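Local coordinates for protein probable tRNA pseudouridine synthase D (Methanosarcina mazei, PDB 1Z2Z) that probably converts the uridine at position 13 of transfer RNAs into pseudouridine, as a member of the TruD family of RNA-modifying isomerases, at residues 14-20 with 427-432; 166-170 with 278-283. All blocks are in the same frame, centred on the assembly; numbering follows the deposited sequence.

Interactions 1 and 2 show how distant parts of one chain can be joined by unlike chemistry. Both are largely buried; the centre of interaction 1, which keeps an exposed residue, T20, lies about 18 Å from the centre of the chain, that of interaction 2 about 12 Å. Interaction 1 ties an N-terminal loop to the end of helix 423-430 through a lysine, a glutamate and two threonines. Interaction 2 seats the end of strand 165-167 and the residues after it on helix 263-287 through rings, a leucine and a thiol. Along the sequence the second is nested within the first, and they meet: L14 packs on C283, R427 on F169, S16 and E428 on P167.

Interaction 1 of 2, residues 14-20 with 427-432; sequences LYSTDTT and REYMKV
The ammonium group of K431 is gripped from several sides: NZ donates to T19 OG1 at 2.6 Å, to T17 OG1 at 2.7 Å and, back into its own segment, to E428 O at 2.8 Å, with T19 O a weak fourth acceptor. The lysine chain runs extended until its last torsion (chi4 69°) bends NZ in among these oxygens. On the way it crosses Y15, laying CG over one face of the phenol ring, 3.4 Å from the centroid and 22° off the normal, a CH-pi contact. K431 is the first residue after helix 423-430 to leave helical geometry; NZ joins E428 O, in the last turn, to the threonines and thereby ties loop 14-20 to the helix C-terminus. E428 OE2 accepts from T17 N at 3.2 Å, nearly head-on to the C-O bond, and from T17 OG1 at 3.3 Å on the anti side and somewhat out of the carboxylate plane. T17 OG1 thus accepts from the lysine and donates to the glutamate. The R427 guanidinium lies nearly parallel to the Y15 ring, planes 12° apart, with salt-bridge partners in E7 and E428; T19 OG1 is also hydrogen-bonded to T156 of helix 146-163.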
loop_
_atom_site.group_PDB
_atom_site.type_symbol
_atom_site.label_atom_id
_atom_site.label_comp_id
_atom_site.label_asym_id
_atom_site.label_seq_id
_atom_site.Cartn_x
_atom_site.Cartn_y
_atom_site.Cartn_z
ATOM N N LEU A 14 -13.044 2.422 10.722
ATOM C CA LEU A 14 -13.924 3.567 10.559
ATOM C C LEU A 14 -13.587 4.357 9.316
ATOM O O LEU A 14 -12.959 3.837 8.406
ATOM C CB LEU A 14 -13.842 4.470 11.786
ATOM C CG LEU A 14 -12.444 4.971 12.127
ATOM C CD1 LEU A 14 -12.209 6.378 11.598
ATOM C CD2 LEU A 14 -12.316 4.954 13.620
ATOM N N TYR A 15 -13.998 5.622 9.304
ATOM C CA TYR A 15 -13.792 6.513 8.168
ATOM C C TYR A 15 -13.652 7.958 8.646
ATOM O O TYR A 15 -14.483 8.438 9.420
ATOM C CB TYR A 15 -14.997 6.427 7.226
ATOM C CG TYR A 15 -15.282 5.049 6.664
ATOM C CD1 TYR A 15 -14.638 4.599 5.514
ATOM C CD2 TYR A 15 -16.229 4.207 7.256
ATOM C CE1 TYR A 15 -14.936 3.350 4.958
ATOM C CE2 TYR A 15 -16.532 2.954 6.704
ATOM C CZ TYR A 15 -15.884 2.536 5.556
ATOM O OH TYR A 15 -16.169 1.315 4.996
ATOM N N SER A 16 -12.621 8.659 8.177
ATOM C CA SER A 16 -12.420 10.053 8.577
ATOM C C SER A 16 -13.633 10.894 8.153
ATOM O O SER A 16 -13.906 11.960 8.715
ATOM C CB SER A 16 -11.149 10.619 7.938
ATOM O OG SER A 16 -11.416 11.192 6.672
ATOM N N THR A 17 -14.363 10.406 7.157
ATOM C CA THR A 17 -15.543 11.104 6.668
ATOM C C THR A 17 -16.801 10.410 7.198
ATOM O O THR A 17 -16.832 9.186 7.322
ATOM C CB THR A 17 -15.589 11.086 5.135
ATOM O OG1 THR A 17 -15.704 9.730 4.688
ATOM C CG2 THR A 17 -14.324 11.704 4.549
ATOM N N ASP A 18 -17.833 11.189 7.509
ATOM C CA ASP A 18 -19.086 10.626 8.019
ATOM C C ASP A 18 -20.141 10.500 6.911
ATOM O O ASP A 18 -21.321 10.279 7.188
ATOM C CB ASP A 18 -19.638 11.509 9.134
ATOM C CG ASP A 18 -19.865 12.928 8.676
ATOM O OD1 ASP A 18 -19.150 13.834 9.165
ATOM O OD2 ASP A 18 -20.748 13.132 7.810
ATOM N N THR A 19 -19.713 10.660 5.663
ATOM C CA THR A 19 -20.617 10.550 4.528
ATOM C C THR A 19 -21.011 9.099 4.326
ATOM O O THR A 19 -20.363 8.185 4.844
ATOM C CB THR A 19 -19.966 11.049 3.236
ATOM O OG1 THR A 19 -18.634 10.516 3.135
ATOM C CG2 THR A 19 -19.921 12.561 3.217
ATOM N N THR A 20 -22.071 8.888 3.556
ATOM C CA THR A 20 -22.557 7.544 3.305
ATOM C C THR A 20 -21.748 6.852 2.221
ATOM O O THR A 20 -21.261 7.490 1.288
ATOM C CB THR A 20 -24.067 7.563 2.942
ATOM O OG1 THR A 20 -24.503 6.243 2.607
ATOM C CG2 THR A 20 -24.316 8.493 1.786
ATOM N N ARG A 427 -11.501 4.297 -0.587
ATOM C CA ARG A 427 -12.193 3.821 0.603
ATOM C C ARG A 427 -13.083 4.901 1.256
ATOM O O ARG A 427 -14.198 4.612 1.677
ATOM C CB ARG A 427 -11.173 3.296 1.611
ATOM C CG ARG A 427 -11.781 2.496 2.746
ATOM C CD ARG A 427 -10.711 2.030 3.735
ATOM N NE ARG A 427 -10.590 2.948 4.860
ATOM C CZ ARG A 427 -11.317 2.874 5.972
ATOM N NH1 ARG A 427 -12.220 1.918 6.129
ATOM N NH2 ARG A 427 -11.153 3.777 6.922
ATOM N N GLU A 428 -12.609 6.141 1.340
ATOM C CA GLU A 428 -13.417 7.195 1.950
ATOM C C GLU A 428 -14.595 7.592 1.059
ATOM O O GLU A 428 -15.569 8.184 1.530
ATOM C CB GLU A 428 -12.567 8.439 2.262
ATOM C CG GLU A 428 -11.414 8.206 3.244
ATOM C CD GLU A 428 -11.863 7.725 4.623
ATOM O OE1 GLU A 428 -11.296 6.706 5.097
ATOM O OE2 GLU A 428 -12.767 8.355 5.232
ATOM N N TYR A 429 -14.501 7.269 -0.230
ATOM C CA TYR A 429 -15.568 7.582 -1.176
ATOM C C TYR A 429 -16.560 6.459 -1.374
ATOM O O TYR A 429 -17.740 6.711 -1.606
ATOM C CB TYR A 429 -15.013 7.939 -2.550
ATOM C CG TYR A 429 -14.543 9.353 -2.651
ATOM C CD1 TYR A 429 -13.282 9.712 -2.199
ATOM C CD2 TYR A 429 -15.366 10.346 -3.187
ATOM C CE1 TYR A 429 -12.847 11.019 -2.280
ATOM C CE2 TYR A 429 -14.936 11.668 -3.267
ATOM C CZ TYR A 429 -13.673 11.990 -2.810
ATOM O OH TYR A 429 -13.221 13.282 -2.866
HETATM N N MSE A 430 -16.093 5.219 -1.300
HETATM C CA MSE A 430 -16.982 4.089 -1.507
HETATM C C MSE A 430 -17.378 3.406 -0.227
HETATM O O MSE A 430 -18.450 2.810 -0.146
HETATM C CB MSE A 430 -16.337 3.052 -2.418
HETATM C CG MSE A 430 -16.210 3.466 -3.861
HETATM SE SE MSE A 430 -15.035 2.237 -4.781
HETATM C CE MSE A 430 -16.350 0.916 -5.321
ATOM N N LYS A 431 -16.505 3.479 0.767
ATOM C CA LYS A 431 -16.758 2.836 2.056
ATOM C C LYS A 431 -17.402 1.470 1.856
ATOM O O LYS A 431 -18.513 1.235 2.316
ATOM C CB LYS A 431 -17.668 3.712 2.935
ATOM C CG LYS A 431 -17.081 5.079 3.295
ATOM C CD LYS A 431 -17.887 5.778 4.380
ATOM C CE LYS A 431 -17.357 7.170 4.673
ATOM N NZ LYS A 431 -17.567 8.149 3.561
ATOM N N VAL A 432 -16.712 0.576 1.162
ATOM C CA VAL A 432 -17.239 -0.766 0.936
ATOM C C VAL A 432 -16.168 -1.799 1.195
ATOM O O VAL A 432 -15.011 -1.455 1.417
ATOM C CB VAL A 432 -17.754 -0.951 -0.511
ATOM C CG1 VAL A 432 -19.007 -0.106 -0.740
ATOM C CG2 VAL A 432 -16.671 -0.557 -1.488
#

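Interaction 2 of 2, residues 166-170 with 278-283; sequences VPNFF and YNIILC
F169 lays its ring against the helix in 278-283, meeting L282 over a face and C283 at an edge. One methyl, L282 CD1, stands 4.3 Å above the plane of the F169 ring, offset toward its rim, while L282 CB approaches F169 CE1. The thiol comes in at the edge instead: C283 SG is 4.4 Å from the F169 ring centroid and 73° off the normal, a sulfur-aromatic contact. With its CG anti to the carbonyl carbon (chi1 -78°), F169 directs CD1 and CE1 at the helix, and the backbone oxygen of N279 lies in the ring plane beside CE1. The other branch of the leucine, L282 CD2, rests 4.2 Å from P167 CB, and CD1 also reaches the backbone of N168, so L282 is a bump received in the hollow formed by P167, N168 and F169. The chain bends at this hollow in an inverse gamma turn centred on N168.

One helical turn before L282, Y278 projects between N168 and F170: its hydroxyl end meets N168 CB and its ring face meets the edge of F170. The two rings form an offset edge-to-face pair, centroids 5.5 Å apart and planes at 81°, with F170 CD2 3.6 Å from Y278 CD1. Y278 OH is hydrogen-bonded to E387 O. Losing the phenol to an alanine would probably open a gap beside the edge of F170 and leave the carbonyl of E387 without this donor.

Strand 165-167, which runs into the turn, pairs antiparallel with strand 389-391, helix 423-430 brings R427 onto F169, and helix 263-287 sends I280 and I281 to V360 of helix 352-363.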
loop_
_atom_site.group_PDB
_atom_site.type_symbol
_atom_site.label_atom_id
_atom_site.label_comp_id
_atom_site.label_asym_id
_atom_site.label_seq_id
_atom_site.Cartn_x
_atom_site.Cartn_y
_atom_site.Cartn_z
ATOM N N VAL A 166 -7.070 12.300 3.062
ATOM C CA VAL A 166 -7.597 11.051 3.597
ATOM C C VAL A 166 -6.558 10.441 4.540
ATOM O O VAL A 166 -5.365 10.690 4.394
ATOM C CB VAL A 166 -7.997 10.070 2.440
ATOM C CG1 VAL A 166 -8.817 10.826 1.406
ATOM C CG2 VAL A 166 -6.783 9.439 1.797
ATOM N N PRO A 167 -7.000 9.670 5.544
ATOM C CA PRO A 167 -6.048 9.069 6.479
ATOM C C PRO A 167 -5.012 8.215 5.799
ATOM O O PRO A 167 -5.291 7.568 4.795
ATOM C CB PRO A 167 -6.939 8.274 7.439
ATOM C CG PRO A 167 -8.151 7.982 6.627
ATOM C CD PRO A 167 -8.376 9.268 5.870
ATOM N N ASN A 168 -3.808 8.222 6.349
ATOM C CA ASN A 168 -2.738 7.438 5.770
ATOM C C ASN A 168 -2.730 6.002 6.284
ATOM O O ASN A 168 -1.698 5.499 6.733
ATOM C CB ASN A 168 -1.390 8.090 6.054
ATOM C CG ASN A 168 -0.319 7.596 5.115
ATOM O OD1 ASN A 168 -0.345 7.924 3.925
ATOM N ND2 ASN A 168 0.613 6.774 5.627
ATOM N N PHE A 169 -3.887 5.346 6.209
ATOM C CA PHE A 169 -4.044 3.958 6.664
ATOM C C PHE A 169 -3.224 2.951 5.855
ATOM O O PHE A 169 -2.912 3.184 4.686
ATOM C CB PHE A 169 -5.514 3.543 6.580
ATOM C CG PHE A 169 -6.381 4.074 7.697
ATOM C CD1 PHE A 169 -6.173 3.673 9.012
ATOM C CD2 PHE A 169 -7.445 4.929 7.421
ATOM C CE1 PHE A 169 -7.012 4.115 10.033
ATOM C CE2 PHE A 169 -8.290 5.376 8.437
ATOM C CZ PHE A 169 -8.074 4.968 9.743
ATOM N N PHE A 170 -2.887 1.825 6.481
ATOM C CA PHE A 170 -2.140 0.765 5.805
ATOM C C PHE A 170 -3.143 -0.216 5.192
ATOM O O PHE A 170 -3.764 -1.020 5.893
ATOM C CB PHE A 170 -1.194 0.037 6.779
ATOM C CG PHE A 170 0.205 0.623 6.827
ATOM C CD1 PHE A 170 1.127 0.349 5.816
ATOM C CD2 PHE A 170 0.572 1.512 7.838
ATOM C CE1 PHE A 170 2.382 0.953 5.807
ATOM C CE2 PHE A 170 1.825 2.125 7.838
ATOM C CZ PHE A 170 2.727 1.846 6.823
ATOM N N TYR A 278 -0.319 0.912 14.106
ATOM C CA TYR A 278 -0.397 2.254 13.584
ATOM C C TYR A 278 -1.824 2.602 13.105
ATOM O O TYR A 278 -2.302 3.720 13.311
ATOM C CB TYR A 278 0.635 2.422 12.468
ATOM C CG TYR A 278 0.387 3.619 11.613
ATOM C CD1 TYR A 278 -0.562 3.590 10.608
ATOM C CD2 TYR A 278 1.097 4.788 11.805
ATOM C CE1 TYR A 278 -0.798 4.694 9.813
ATOM C CE2 TYR A 278 0.874 5.899 11.015
ATOM C CZ TYR A 278 -0.075 5.843 10.018
ATOM O OH TYR A 278 -0.276 6.937 9.207
ATOM N N ASN A 279 -2.507 1.650 12.476
ATOM C CA ASN A 279 -3.872 1.885 11.994
ATOM C C ASN A 279 -4.798 2.177 13.155
ATOM O O ASN A 279 -5.511 3.177 13.165
ATOM C CB ASN A 279 -4.396 0.654 11.244
ATOM C CG ASN A 279 -3.897 0.582 9.820
ATOM O OD1 ASN A 279 -3.610 -0.501 9.310
ATOM N ND2 ASN A 279 -3.807 1.731 9.164
ATOM N N ILE A 280 -4.799 1.279 14.128
ATOM C CA ILE A 280 -5.637 1.446 15.305
ATOM C C ILE A 280 -5.454 2.860 15.832
ATOM O O ILE A 280 -6.420 3.618 15.946
ATOM C CB ILE A 280 -5.230 0.454 16.387
ATOM C CG1 ILE A 280 -5.205 -0.953 15.786
ATOM C CG2 ILE A 280 -6.197 0.512 17.532
ATOM C CD1 ILE A 280 -4.813 -2.008 16.757
ATOM N N ILE A 281 -4.199 3.208 16.131
ATOM C CA ILE A 281 -3.854 4.525 16.658
ATOM C C ILE A 281 -4.443 5.668 15.847
ATOM O O ILE A 281 -5.029 6.597 16.405
ATOM C CB ILE A 281 -2.327 4.713 16.729
ATOM C CG1 ILE A 281 -1.751 3.838 17.849
ATOM C CG2 ILE A 281 -1.981 6.192 16.950
ATOM C CD1 ILE A 281 -0.242 3.729 17.846
ATOM N N LEU A 282 -4.285 5.600 14.533
ATOM C CA LEU A 282 -4.793 6.638 13.652
ATOM C C LEU A 282 -6.303 6.815 13.787
ATOM O O LEU A 282 -6.829 7.922 13.612
ATOM C CB LEU A 282 -4.453 6.301 12.209
ATOM C CG LEU A 282 -4.108 7.526 11.367
ATOM C CD1 LEU A 282 -3.730 7.059 9.967
ATOM C CD2 LEU A 282 -5.279 8.507 11.321
ATOM N N CYS A 283 -6.989 5.716 14.097
ATOM C CA CYS A 283 -8.442 5.695 14.262
ATOM C C CYS A 283 -8.833 6.318 15.582
ATOM O O CYS A 283 -9.614 7.271 15.636
ATOM C CB CYS A 283 -8.951 4.251 14.240
ATOM S SG CYS A 283 -8.842 3.414 12.650
#